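Local coordinates for protein CdiI toxin (Salmonella enterica subsp. enterica serovar Rubislaw str. ATCC 10717, PDB 4ZQU) that neutralizes its cognate CdiA toxin, serving as the immunity partner in a contact-dependent growth inhibition system with which bacteria inhibit closely related neighbours, at residues A8-K13 / K55-H60; D17-D22 / H39-D44; S25-N30 / F63-P68; Q31-G36 / L82-S87. All coordinates share one frame; numbering follows the deposited sequence. Where two conformers were deposited one is given.

Interaction 1. Residues A8-K13 / K55-H60; sequences AWASVK and KDALSH
Ala8 and Leu58 bring strand 8-13 closest to the last turn of helix 47-59, their CA atoms 5.6 Å apart. The axes of strand 8-13 and helix 55-59 approach to 7.2 Å at a crossing angle of 131°, so the helix runs diagonally over the strand, and no hydrogen bond joins the two segments. Apolar packing joins them instead, and much of it falls to one methyl group. Leu58 holds CG beside its backbone N (chi1 -78°), a setting that brings CD2 down onto the strand. Leu58 CD2 comes to 3.5 Å from Trp9 O, over the peptide that links Trp9 and Ala10. The two alanine methyls bracket it along the strand: Leu58 CD2 is 4.0 Å from Ala8 CB and equally far from Ala10 CB.

This is a helix laid on one face of an antiparallel sheet. The alternation of the strand gives the small residues Ala8 and Ala10 to the helix side, while Trp9 leaves from the other side to pack on Phe63 and Asn30. Short side chains let the two backbones come near: Ala8 CB lies 3.5 Å from Leu58 O, and Ala10 CB lies 4.4 Å from Ala57 CB. Ile122 of the neighbouring strand 118-124 also touches Leu58, which spreads the contact over two strands. At the helix end, Ala57 O is hydrogen-bonded to Thr23 OG1. Here the His60 ring turns back on its own helix, and its ND1 donates to Asp56 O over 2.7 Å with an N-H...O angle of 161°, the acceptor lying in the ring plane.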
loop_
_atom_site.group_PDB
_atom_site.type_symbol
_atom_site.label_atom_id
_atom_site.label_comp_id
_atom_site.label_asym_id
_atom_site.label_seq_id
_atom_site.Cartn_x
_atom_site.Cartn_y
_atom_site.Cartn_z
ATOM N N ALA B 8 4.338 6.346 14.180
ATOM C CA ALA B 8 3.312 5.420 14.638
ATOM C C ALA B 8 2.099 5.534 13.724
ATOM O O ALA B 8 1.772 6.622 13.248
ATOM C CB ALA B 8 2.933 5.707 16.081
ATOM N N TRP B 9 1.437 4.412 13.472
ATOM C CA TRP B 9 0.339 4.397 12.517
ATOM C C TRP B 9 -0.938 3.788 13.080
ATOM O O TRP B 9 -0.939 3.142 14.127
ATOM C CB TRP B 9 0.742 3.632 11.253
ATOM C CG TRP B 9 1.958 4.170 10.570
ATOM C CD1 TRP B 9 1.994 5.105 9.580
ATOM C CD2 TRP B 9 3.318 3.793 10.816
ATOM N NE1 TRP B 9 3.291 5.338 9.194
ATOM C CE2 TRP B 9 4.123 4.547 9.938
ATOM C CE3 TRP B 9 3.932 2.896 11.693
ATOM C CZ2 TRP B 9 5.510 4.430 9.914
ATOM C CZ3 TRP B 9 5.308 2.783 11.668
ATOM C CH2 TRP B 9 6.083 3.545 10.784
ATOM N N ALA B 10 -2.025 4.013 12.358
ATOM C CA ALA B 10 -3.313 3.423 12.670
ATOM C C ALA B 10 -4.177 3.539 11.426
ATOM O O ALA B 10 -3.852 4.297 10.513
ATOM C CB ALA B 10 -3.962 4.118 13.857
ATOM N N SER B 11 -5.271 2.784 11.382
ATOM C CA SER B 11 -6.173 2.842 10.238
ATOM C C SER B 11 -7.634 2.840 10.673
ATOM O O SER B 11 -8.022 2.099 11.579
ATOM C CB SER B 11 -5.905 1.674 9.287
ATOM O OG SER B 11 -6.556 1.870 8.044
ATOM N N VAL B 12 -8.440 3.672 10.018
ATOM C CA VAL B 12 -9.847 3.812 10.359
ATOM C C VAL B 12 -10.759 3.384 9.214
ATOM O O VAL B 12 -10.657 3.899 8.100
ATOM C CB VAL B 12 -10.181 5.266 10.750
ATOM C CG1 VAL B 12 -11.670 5.418 11.021
ATOM C CG2 VAL B 12 -9.370 5.684 11.961
ATOM N N LYS B 13 -11.649 2.437 9.501
ATOM C CA LYS B 13 -12.662 2.000 8.546
ATOM C C LYS B 13 -14.052 2.317 9.089
ATOM O O LYS B 13 -14.361 1.994 10.236
ATOM C CB LYS B 13 -12.528 0.505 8.265
ATOM C CG LYS B 13 -11.213 0.103 7.615
ATOM C CD LYS B 13 -11.157 0.536 6.160
ATOM C CE LYS B 13 -9.853 0.105 5.502
ATOM N NZ LYS B 13 -8.670 0.788 6.094
ATOM N N LYS B 55 -5.437 7.446 19.786
ATOM C CA LYS B 55 -4.168 7.589 20.492
ATOM C C LYS B 55 -3.704 6.273 21.113
ATOM O O LYS B 55 -2.516 5.949 21.083
ATOM C CB LYS B 55 -4.271 8.672 21.568
ATOM C CG LYS B 55 -3.167 9.713 21.465
ATOM C CD LYS B 55 -3.210 10.726 22.598
ATOM C CE LYS B 55 -1.917 11.538 22.651
ATOM N NZ LYS B 55 -1.087 11.373 21.418
ATOM N N ASP B 56 -4.646 5.516 21.669
ATOM C CA ASP B 56 -4.333 4.226 22.275
ATOM C C ASP B 56 -3.845 3.234 21.222
ATOM O O ASP B 56 -2.924 2.455 21.467
ATOM C CB ASP B 56 -5.555 3.672 23.005
ATOM C CG ASP B 56 -5.290 2.328 23.648
ATOM O OD1 ASP B 56 -4.602 2.288 24.690
ATOM O OD2 ASP B 56 -5.779 1.311 23.116
ATOM N N ALA B 57 -4.467 3.274 20.048
ATOM C CA ALA B 57 -4.056 2.439 18.927
ATOM C C ALA B 57 -2.660 2.819 18.447
ATOM O O ALA B 57 -1.851 1.955 18.118
ATOM C CB ALA B 57 -5.057 2.553 17.790
ATOM N N LEU B 58 -2.389 4.121 18.413
ATOM C CA LEU B 58 -1.086 4.632 17.997
ATOM C C LEU B 58 0.013 4.213 18.961
ATOM O O LEU B 58 1.149 3.968 18.553
ATOM C CB LEU B 58 -1.116 6.160 17.885
ATOM C CG LEU B 58 -1.771 6.764 16.644
ATOM C CD1 LEU B 58 -1.835 8.272 16.758
ATOM C CD2 LEU B 58 -0.996 6.365 15.413
ATOM N N SER B 59 -0.329 4.137 20.242
ATOM C CA SER B 59 0.643 3.793 21.268
ATOM C C SER B 59 1.122 2.350 21.124
ATOM O O SER B 59 2.190 1.992 21.619
ATOM C CB SER B 59 0.049 4.016 22.660
ATOM O OG SER B 59 -1.144 3.273 22.832
ATOM N N HIS B 60 0.330 1.529 20.441
ATOM C CA HIS B 60 0.682 0.129 20.231
ATOM C C HIS B 60 1.369 -0.097 18.894
ATOM O O HIS B 60 1.685 -1.230 18.534
ATOM C CB HIS B 60 -0.562 -0.752 20.325
ATOM C CG HIS B 60 -1.097 -0.883 21.714
ATOM N ND1 HIS B 60 -1.799 0.125 22.339
ATOM C CD2 HIS B 60 -1.013 -1.896 22.611
ATOM C CE1 HIS B 60 -2.134 -0.265 23.555
ATOM N NE2 HIS B 60 -1.671 -1.485 23.746
#

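Interaction 2. Residues D17-D22 / H39-D44; sequences DFICVD and HLSSPD
Ile19 with Ser41, Cys20 with Leu40 and Val21 with His39 form three successive antiparallel pairs, the strand directions of 19-22 and 39-41 being 171° apart. These are the open ends of the beta hairpin made by strands 19-26 and 30-41. Its two hydrogen-bonded pairs each use both possible bonds. Ile19 N donates to Ser41 O over 2.8 Å, and His39 N donates to Val21 O over the same length.

The non-hydrogen-bonded pair between them points to the other face of the sheet, where Leu40 CD2 lies 3.6 Å from Cys20 SG. Leu40 CD2 also reaches Phe18 CD1 at 4.0 Å, meeting the ring obliquely. With CG set between the backbone N and the carbonyl carbon (chi1 66°), the Phe18 ring leans forward along the chain toward Cys20, whose N lies in plane at its edge. Leu101 of helix 87-105 packs on both Phe18 and Leu40, closing this face.

On the face of Ile19, Val21, His39 and Ser41, Met53 of helix 47-59 packs on the last three, and His39 NE2 is tied to Asp56 OD2 of that helix. Where the ladder ends, Pro43 curls against the first strand, Ile19 CD1 touching Pro43 CA at 3.7 Å. Ser41 OG sits 3.6 Å from Ile19 CB and donates to Ser42 O over 3.2 Å, from above the carbonyl plane.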
loop_
_atom_site.group_PDB
_atom_site.type_symbol
_atom_site.label_atom_id
_atom_site.label_comp_id
_atom_site.label_asym_id
_atom_site.label_seq_id
_atom_site.Cartn_x
_atom_site.Cartn_y
_atom_site.Cartn_z
ATOM N N ASP B 17 -22.714 1.167 10.069
ATOM C CA ASP B 17 -22.942 0.447 11.315
ATOM C C ASP B 17 -21.874 0.665 12.384
ATOM O O ASP B 17 -22.150 0.494 13.572
ATOM C CB ASP B 17 -23.067 -1.048 11.023
ATOM C CG ASP B 17 -24.052 -1.341 9.908
ATOM O OD1 ASP B 17 -25.270 -1.177 10.130
ATOM O OD2 ASP B 17 -23.609 -1.726 8.806
ATOM N N PHE B 18 -20.661 1.035 11.980
ATOM C CA PHE B 18 -19.580 1.186 12.951
ATOM C C PHE B 18 -18.415 2.059 12.499
ATOM O O PHE B 18 -18.299 2.425 11.329
ATOM C CB PHE B 18 -19.038 -0.196 13.346
ATOM C CG PHE B 18 -18.348 -0.934 12.222
ATOM C CD1 PHE B 18 -16.995 -0.749 11.970
ATOM C CD2 PHE B 18 -19.054 -1.824 11.425
ATOM C CE1 PHE B 18 -16.365 -1.429 10.943
ATOM C CE2 PHE B 18 -18.427 -2.507 10.397
ATOM C CZ PHE B 18 -17.082 -2.308 10.156
ATOM N N ILE B 19 -17.556 2.382 13.461
ATOM C CA ILE B 19 -16.259 2.993 13.205
ATOM C C ILE B 19 -15.172 2.088 13.778
ATOM O O ILE B 19 -15.230 1.708 14.949
ATOM C CB ILE B 19 -16.146 4.391 13.827
ATOM C CG1 ILE B 19 -17.191 5.329 13.226
ATOM C CG2 ILE B 19 -14.746 4.950 13.629
ATOM C CD1 ILE B 19 -17.097 6.743 13.748
ATOM N N CYS B 20 -14.187 1.740 12.956
ATOM C CA CYS B 20 -13.177 0.765 13.352
ATOM C C CYS B 20 -11.763 1.328 13.290
ATOM O O CYS B 20 -11.276 1.681 12.218
ATOM C CB CYS B 20 -13.274 -0.479 12.467
ATOM S SG CYS B 20 -12.179 -1.830 12.951
ATOM N N VAL B 21 -11.101 1.391 14.443
ATOM C CA VAL B 21 -9.726 1.874 14.513
ATOM C C VAL B 21 -8.760 0.743 14.859
ATOM O O VAL B 21 -8.878 0.115 15.911
ATOM C CB VAL B 21 -9.572 3.001 15.552
ATOM C CG1 VAL B 21 -8.137 3.500 15.579
ATOM C CG2 VAL B 21 -10.533 4.140 15.249
ATOM N N ASP B 22 -7.809 0.490 13.962
ATOM C CA ASP B 22 -6.807 -0.555 14.156
ATOM C C ASP B 22 -5.398 0.014 14.219
ATOM O O ASP B 22 -5.100 1.019 13.581
ATOM C CB ASP B 22 -6.869 -1.590 13.029
ATOM C CG ASP B 22 -8.088 -2.471 13.110
ATOM O OD1 ASP B 22 -9.062 -2.192 12.382
ATOM O OD2 ASP B 22 -8.068 -3.445 13.891
ATOM N N HIS B 39 -10.206 -0.873 18.162
ATOM C CA HIS B 39 -11.308 -0.228 18.862
ATOM C C HIS B 39 -12.521 -0.097 17.949
ATOM O O HIS B 39 -12.488 0.627 16.954
ATOM C CB HIS B 39 -10.889 1.147 19.388
ATOM C CG HIS B 39 -9.792 1.094 20.406
ATOM N ND1 HIS B 39 -9.944 0.488 21.634
ATOM C CD2 HIS B 39 -8.527 1.577 20.378
ATOM C CE1 HIS B 39 -8.817 0.595 22.318
ATOM N NE2 HIS B 39 -7.943 1.251 21.579
ATOM N N LEU B 40 -13.586 -0.818 18.289
ATOM C CA LEU B 40 -14.851 -0.718 17.571
ATOM C C LEU B 40 -15.788 0.240 18.294
ATOM O O LEU B 40 -15.801 0.295 19.524
ATOM C CB LEU B 40 -15.508 -2.093 17.428
ATOM C CG LEU B 40 -14.904 -3.042 16.394
ATOM C CD1 LEU B 40 -15.549 -4.412 16.488
ATOM C CD2 LEU B 40 -15.068 -2.474 14.999
ATOM N N SER B 41 -16.571 0.992 17.528
ATOM C CA SER B 41 -17.490 1.963 18.107
ATOM C C SER B 41 -18.682 2.238 17.195
ATOM O O SER B 41 -18.635 1.960 15.997
ATOM C CB SER B 41 -16.753 3.269 18.410
ATOM O OG SER B 41 -16.937 4.213 17.368
ATOM N N SER B 42 -19.752 2.776 17.772
ATOM C CA SER B 42 -20.891 3.229 16.986
ATOM C C SER B 42 -20.537 4.579 16.383
ATOM O O SER B 42 -19.852 5.380 17.020
ATOM C CB SER B 42 -22.153 3.331 17.842
ATOM O OG SER B 42 -21.850 3.776 19.152
ATOM N N PRO B 43 -21.003 4.841 15.153
ATOM C CA PRO B 43 -20.649 6.045 14.391
ATOM C C PRO B 43 -20.950 7.376 15.091
ATOM O O PRO B 43 -20.706 8.423 14.493
ATOM C CB PRO B 43 -21.498 5.909 13.124
ATOM C CG PRO B 43 -21.693 4.444 12.969
ATOM C CD PRO B 43 -21.843 3.922 14.365
ATOM N N ASP B 44 -21.454 7.345 16.322
ATOM C CA ASP B 44 -21.754 8.573 17.052
ATOM C C ASP B 44 -20.904 8.717 18.315
ATOM O O ASP B 44 -21.302 9.388 19.264
ATOM C CB ASP B 44 -23.243 8.631 17.410
ATOM C CG ASP B 44 -23.668 7.504 18.332
ATOM O OD1 ASP B 44 -23.322 6.338 18.047
ATOM O OD2 ASP B 44 -24.360 7.782 19.336
#

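Interaction 3. Residues S25-N30 / F63-P68; sequences SGYRSN and FVLPAP
Tyr27 lies with one ring face against Leu65, whose CD1 stands almost over the ring centre, 3.9 Å from the centroid and 10° off the normal. Leu65 CD2 packs nearer the root of the side chain, 3.5 Å from Tyr27 CG. Phe63 makes a different approach to the same ring. The two aromatic planes are nearly parallel, 21° apart, yet slid so far that they barely overlap, and the closest touch is Phe63 CZ to Tyr27 CE1 at 3.4 Å. Both aromatic residues place CG anti to the backbone N, Phe63 with chi1 -171°, which lets its ring reach back to Tyr27 although its CB leads away from the other segment.

The backbones meet in a single bridge. Val64 N donates to Gly26 O over 2.8 Å, approaching from above the carbonyl plane, while Phe63 CA adds a CA-H...O contact of 3.3 Å to that same Gly26 O. Beyond Gly26 the hairpin turn is tightened by Tyr27 N, which donates to Ser29 O.

This turn also meets the toxin: Arg28 NE bonds Ala30 O of the CdiA-CT chain, and Asn30 joins an antiparallel ladder with a toxin strand, a case of beta augmentation. Around the contact, Trp9 of strand 8-14 packs on Phe63, strand 79-80 runs parallel to strand 64-65, and Tyr85 of helix 82-85 bonds Val64 O through its hydroxyl.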
loop_
_atom_site.group_PDB
_atom_site.type_symbol
_atom_site.label_atom_id
_atom_site.label_comp_id
_atom_site.label_asym_id
_atom_site.label_seq_id
_atom_site.Cartn_x
_atom_site.Cartn_y
_atom_site.Cartn_z
ATOM N N SER B 25 1.506 -0.887 11.807
ATOM C CA SER B 25 2.914 -0.806 12.158
ATOM C C SER B 25 3.784 -0.908 10.921
ATOM O O SER B 25 3.373 -1.471 9.910
ATOM C CB SER B 25 3.283 -1.910 13.150
ATOM O OG SER B 25 2.548 -1.780 14.353
ATOM N N GLY B 26 4.988 -0.359 11.000
ATOM C CA GLY B 26 5.918 -0.465 9.896
ATOM C C GLY B 26 7.109 0.462 9.979
ATOM O O GLY B 26 7.665 0.701 11.048
ATOM N N TYR B 27 7.490 0.991 8.824
ATOM C CA TYR B 27 8.703 1.773 8.674
ATOM C C TYR B 27 8.453 2.819 7.606
ATOM O O TYR B 27 8.355 4.011 7.889
ATOM C CB TYR B 27 9.868 0.865 8.293
ATOM C CG TYR B 27 11.233 1.511 8.312
ATOM C CD1 TYR B 27 11.936 1.654 9.498
ATOM C CD2 TYR B 27 11.834 1.947 7.138
ATOM C CE1 TYR B 27 13.192 2.226 9.518
ATOM C CE2 TYR B 27 13.089 2.524 7.149
ATOM C CZ TYR B 27 13.765 2.661 8.340
ATOM O OH TYR B 27 15.016 3.234 8.357
ATOM N N ARG B 28 8.347 2.353 6.367
ATOM C CA ARG B 28 7.861 3.185 5.278
ATOM C C ARG B 28 6.392 2.850 5.048
ATOM O O ARG B 28 5.511 3.671 5.312
ATOM C CB ARG B 28 8.691 2.977 4.012
ATOM C CG ARG B 28 10.083 3.583 4.107
ATOM C CD ARG B 28 10.808 3.562 2.775
ATOM N NE ARG B 28 12.044 4.344 2.813
ATOM C CZ ARG B 28 12.156 5.599 2.386
ATOM N NH1 ARG B 28 11.106 6.230 1.877
ATOM N NH2 ARG B 28 13.323 6.225 2.464
ATOM N N SER B 29 6.131 1.638 4.574
ATOM C CA SER B 29 4.767 1.128 4.526
ATOM C C SER B 29 4.291 0.830 5.944
ATOM O O SER B 29 5.101 0.605 6.844
ATOM C CB SER B 29 4.680 -0.131 3.661
ATOM O OG SER B 29 5.427 -1.194 4.228
ATOM N N ASN B 30 2.980 0.842 6.143
ATOM C CA ASN B 30 2.406 0.456 7.426
ATOM C C ASN B 30 1.208 -0.457 7.210
ATOM O O ASN B 30 0.443 -0.277 6.264
ATOM C CB ASN B 30 2.011 1.690 8.237
ATOM C CG ASN B 30 1.013 2.570 7.514
ATOM O OD1 ASN B 30 -0.192 2.486 7.749
ATOM N ND2 ASN B 30 1.512 3.424 6.626
ATOM N N PHE B 63 7.651 0.460 15.248
ATOM C CA PHE B 63 8.577 0.965 14.246
ATOM C C PHE B 63 9.506 -0.177 13.849
ATOM O O PHE B 63 10.523 -0.415 14.496
ATOM C CB PHE B 63 9.355 2.160 14.798
ATOM C CG PHE B 63 10.178 2.876 13.776
ATOM C CD1 PHE B 63 9.606 3.326 12.601
ATOM C CD2 PHE B 63 11.521 3.122 14.002
ATOM C CE1 PHE B 63 10.364 3.994 11.660
ATOM C CE2 PHE B 63 12.283 3.792 13.065
ATOM C CZ PHE B 63 11.705 4.229 11.893
ATOM N N VAL B 64 9.144 -0.885 12.785
ATOM C CA VAL B 64 9.682 -2.219 12.555
ATOM C C VAL B 64 9.973 -2.507 11.076
ATOM O O VAL B 64 9.273 -2.023 10.188
ATOM C CB VAL B 64 8.698 -3.279 13.132
ATOM C CG1 VAL B 64 7.284 -3.031 12.624
ATOM C CG2 VAL B 64 9.151 -4.707 12.840
ATOM N N LEU B 65 11.030 -3.277 10.829
ATOM C CA LEU B 65 11.386 -3.750 9.491
ATOM C C LEU B 65 11.313 -5.279 9.431
ATOM O O LEU B 65 11.285 -5.929 10.474
ATOM C CB LEU B 65 12.786 -3.261 9.114
ATOM C CG LEU B 65 12.849 -1.831 8.584
ATOM C CD1 LEU B 65 14.290 -1.383 8.447
ATOM C CD2 LEU B 65 12.124 -1.740 7.252
ATOM N N PRO B 66 11.266 -5.859 8.215
ATOM C CA PRO B 66 11.186 -7.324 8.116
ATOM C C PRO B 66 12.357 -8.041 8.781
ATOM O O PRO B 66 12.159 -9.009 9.518
ATOM C CB PRO B 66 11.198 -7.575 6.606
ATOM C CG PRO B 66 10.666 -6.328 6.011
ATOM C CD PRO B 66 11.145 -5.216 6.894
ATOM N N ALA B 67 13.565 -7.555 8.518
ATOM C CA ALA B 67 14.783 -8.174 9.020
ATOM C C ALA B 67 15.913 -7.151 8.973
ATOM O O ALA B 67 15.783 -6.126 8.303
ATOM C CB ALA B 67 15.129 -9.419 8.198
ATOM N N PRO B 68 17.014 -7.408 9.702
ATOM C CA PRO B 68 18.182 -6.523 9.634
ATOM C C PRO B 68 18.749 -6.376 8.222
ATOM O O PRO B 68 18.834 -7.354 7.481
ATOM C CB PRO B 68 19.195 -7.215 10.550
ATOM C CG PRO B 68 18.362 -7.941 11.533
ATOM C CD PRO B 68 17.153 -8.413 10.773
#

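Interaction 4. Residues Q31-G36 / L82-S87; sequences QLDPLG and LDLYDS
Leu84 sets one methyl, CD1, against Pro34, with Leu84 CD1 to Pro34 CD at 3.5 Å and the two side chains meeting at a slant. The contact joins the short helix 82-85 to a type I beta turn, Asp33 to Gly36, in the loop that interrupts strand 30-41. Leu84 holds CG anti to its backbone N (chi1 176°), which carries CD1 across to the bend of the strand. There Leu84 CD1 also lies 3.7 Å from Leu32 O and 4.0 Å from Asp33 CA, resting on backbone as much as on side chains. Asp33 and Leu84 cross at about a right angle, so the aspartate passes beside the methyl while its carboxylate is engaged elsewhere.

Gln31 reaches out from the strand as an extended chain beyond CG, and its amide comes beside both the carbonyl of Leu84 and the ring of Tyr85. The amide plane and the tyrosine ring are turned 69° from each other and approach obliquely. Leu84 O accepts a hydrogen bond from Arg93 NH1 of helix 87-105. On the strand side, the backbone of Gln31 pairs with a strand of the CdiA-CT toxin, and Tyr85 packs on Arg29 of the toxin chain, which puts the contact at the interface.

The carboxylate of Asp33 bonds Ser25 through OD2 and forms a salt bridge from OD1 to Arg62, a pairing that would be expected to stabilise its negative charge. Its OD1 also makes an Asx turn, and Gly36 N closes the beta turn on Asp33 O at 2.9 Å. In the Asx turn Leu35 N donates to Asp33 OD1 over 2.9 Å with an N-H...O angle of 160°, meeting the oxygen from above the carboxylate plane.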
loop_
_atom_site.group_PDB
_atom_site.type_symbol
_atom_site.label_atom_id
_atom_site.label_comp_id
_atom_site.label_asym_id
_atom_site.label_seq_id
_atom_site.Cartn_x
_atom_site.Cartn_y
_atom_site.Cartn_z
ATOM N N GLN B 31 1.049 -1.446 8.081
ATOM C CA GLN B 31 0.028 -2.459 7.867
ATOM C C GLN B 31 -0.561 -2.995 9.165
ATOM O O GLN B 31 0.020 -2.830 10.239
ATOM C CB GLN B 31 0.607 -3.614 7.056
ATOM C CG GLN B 31 1.770 -4.320 7.726
ATOM C CD GLN B 31 2.432 -5.322 6.809
ATOM O OE1 GLN B 31 2.046 -6.489 6.763
ATOM N NE2 GLN B 31 3.434 -4.867 6.063
ATOM N N LEU B 32 -1.718 -3.643 9.042
ATOM C CA LEU B 32 -2.421 -4.240 10.172
ATOM C C LEU B 32 -1.489 -5.064 11.051
ATOM O O LEU B 32 -0.914 -6.060 10.607
ATOM C CB LEU B 32 -3.577 -5.108 9.673
ATOM C CG LEU B 32 -4.482 -5.728 10.737
ATOM C CD1 LEU B 32 -5.190 -4.639 11.526
ATOM C CD2 LEU B 32 -5.482 -6.677 10.097
ATOM N N ASP B 33 -1.336 -4.624 12.294
ATOM C CA ASP B 33 -0.463 -5.281 13.259
ATOM C C ASP B 33 -1.249 -6.288 14.098
ATOM O O ASP B 33 -2.123 -5.901 14.870
ATOM C CB ASP B 33 0.197 -4.232 14.160
ATOM C CG ASP B 33 1.325 -4.797 15.003
ATOM O OD1 ASP B 33 1.470 -6.031 15.088
ATOM O OD2 ASP B 33 2.067 -3.990 15.600
ATOM N N PRO B 34 -0.934 -7.587 13.955
ATOM C CA PRO B 34 -1.606 -8.627 14.744
ATOM C C PRO B 34 -1.341 -8.497 16.243
ATOM O O PRO B 34 -2.047 -9.105 17.042
ATOM C CB PRO B 34 -1.005 -9.927 14.195
ATOM C CG PRO B 34 0.294 -9.522 13.588
ATOM C CD PRO B 34 0.053 -8.158 13.023
ATOM N N LEU B 35 -0.335 -7.712 16.614
ATOM C CA LEU B 35 -0.025 -7.478 18.019
ATOM C C LEU B 35 -0.602 -6.146 18.484
ATOM O O LEU B 35 -0.537 -5.808 19.667
ATOM C CB LEU B 35 1.485 -7.507 18.245
ATOM C CG LEU B 35 2.215 -8.721 17.672
ATOM C CD1 LEU B 35 3.691 -8.650 18.014
ATOM C CD2 LEU B 35 1.599 -10.017 18.181
ATOM N N GLY B 36 -1.164 -5.393 17.542
ATOM C CA GLY B 36 -1.759 -4.106 17.844
ATOM C C GLY B 36 -3.149 -4.253 18.432
ATOM O O GLY B 36 -3.613 -5.370 18.663
ATOM N N LEU B 82 9.651 -10.576 11.039
ATOM C CA LEU B 82 9.502 -11.157 9.711
ATOM C C LEU B 82 8.068 -11.591 9.410
ATOM O O LEU B 82 7.608 -11.485 8.273
ATOM C CB LEU B 82 10.446 -12.347 9.550
ATOM C CG LEU B 82 10.669 -12.776 8.102
ATOM C CD1 LEU B 82 11.479 -11.722 7.351
ATOM C CD2 LEU B 82 11.349 -14.135 8.049
ATOM N N ASP B 83 7.371 -12.082 10.429
ATOM C CA ASP B 83 6.013 -12.599 10.262
ATOM C C ASP B 83 4.986 -11.504 9.985
ATOM O O ASP B 83 3.950 -11.758 9.363
ATOM C CB ASP B 83 5.593 -13.391 11.500
ATOM C CG ASP B 83 6.323 -14.709 11.620
ATOM O OD1 ASP B 83 6.688 -15.294 10.577
ATOM O OD2 ASP B 83 6.538 -15.160 12.763
ATOM N N LEU B 84 5.254 -10.299 10.480
ATOM C CA LEU B 84 4.398 -9.159 10.193
ATOM C C LEU B 84 4.376 -8.891 8.693
ATOM O O LEU B 84 3.311 -8.752 8.085
ATOM C CB LEU B 84 4.878 -7.918 10.947
ATOM C CG LEU B 84 4.127 -6.615 10.655
ATOM C CD1 LEU B 84 2.713 -6.667 11.209
ATOM C CD2 LEU B 84 4.876 -5.404 11.195
ATOM N N TYR B 85 5.566 -8.850 8.103
ATOM C CA TYR B 85 5.737 -8.495 6.699
ATOM C C TYR B 85 5.490 -9.651 5.728
ATOM O O TYR B 85 5.367 -9.427 4.522
ATOM C CB TYR B 85 7.143 -7.936 6.480
ATOM C CG TYR B 85 7.311 -6.506 6.940
ATOM C CD1 TYR B 85 7.785 -6.212 8.214
ATOM C CD2 TYR B 85 6.997 -5.446 6.099
ATOM C CE1 TYR B 85 7.940 -4.901 8.635
ATOM C CE2 TYR B 85 7.147 -4.136 6.511
ATOM C CZ TYR B 85 7.620 -3.869 7.779
ATOM O OH TYR B 85 7.771 -2.563 8.186
ATOM N N ASP B 86 5.418 -10.877 6.249
ATOM C CA ASP B 86 5.202 -12.062 5.413
ATOM C C ASP B 86 3.884 -11.978 4.646
ATOM O O ASP B 86 2.830 -11.757 5.237
ATOM C CB ASP B 86 5.234 -13.335 6.259
ATOM C CG ASP B 86 4.948 -14.582 5.441
ATOM O OD1 ASP B 86 5.870 -15.078 4.761
ATOM O OD2 ASP B 86 3.798 -15.063 5.471
ATOM N N SER B 87 3.954 -12.168 3.330
ATOM C CA SER B 87 2.817 -11.924 2.443
ATOM C C SER B 87 1.644 -12.866 2.682
ATOM O O SER B 87 0.488 -12.488 2.486
ATOM C CB SER B 87 3.256 -12.026 0.979
ATOM O OG SER B 87 3.749 -13.320 0.680
#

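How the interactions relate
All four contacts reach the same antiparallel sheet, and strands 8-14, 19-26 and 30-41 supply their first segments in chain order. Interaction 2 is nested within the loop closed by interaction 1, their centres 13 Å apart; every other pair alternates along the sequence, interlacing the fold. Interactions 2 and 3 share strand 19-26 but sit 26 Å apart, on opposite sides of the chain's centre. Interactions 3 and 4, by contrast, have centres only 9 Å apart and occupy the turn end of the hairpin, where the sheet continues into the toxin. The contacts thus bind helices 47-59 and 82-85 and strand 64-65 to one sheet, from its core to its toxin-binding edge.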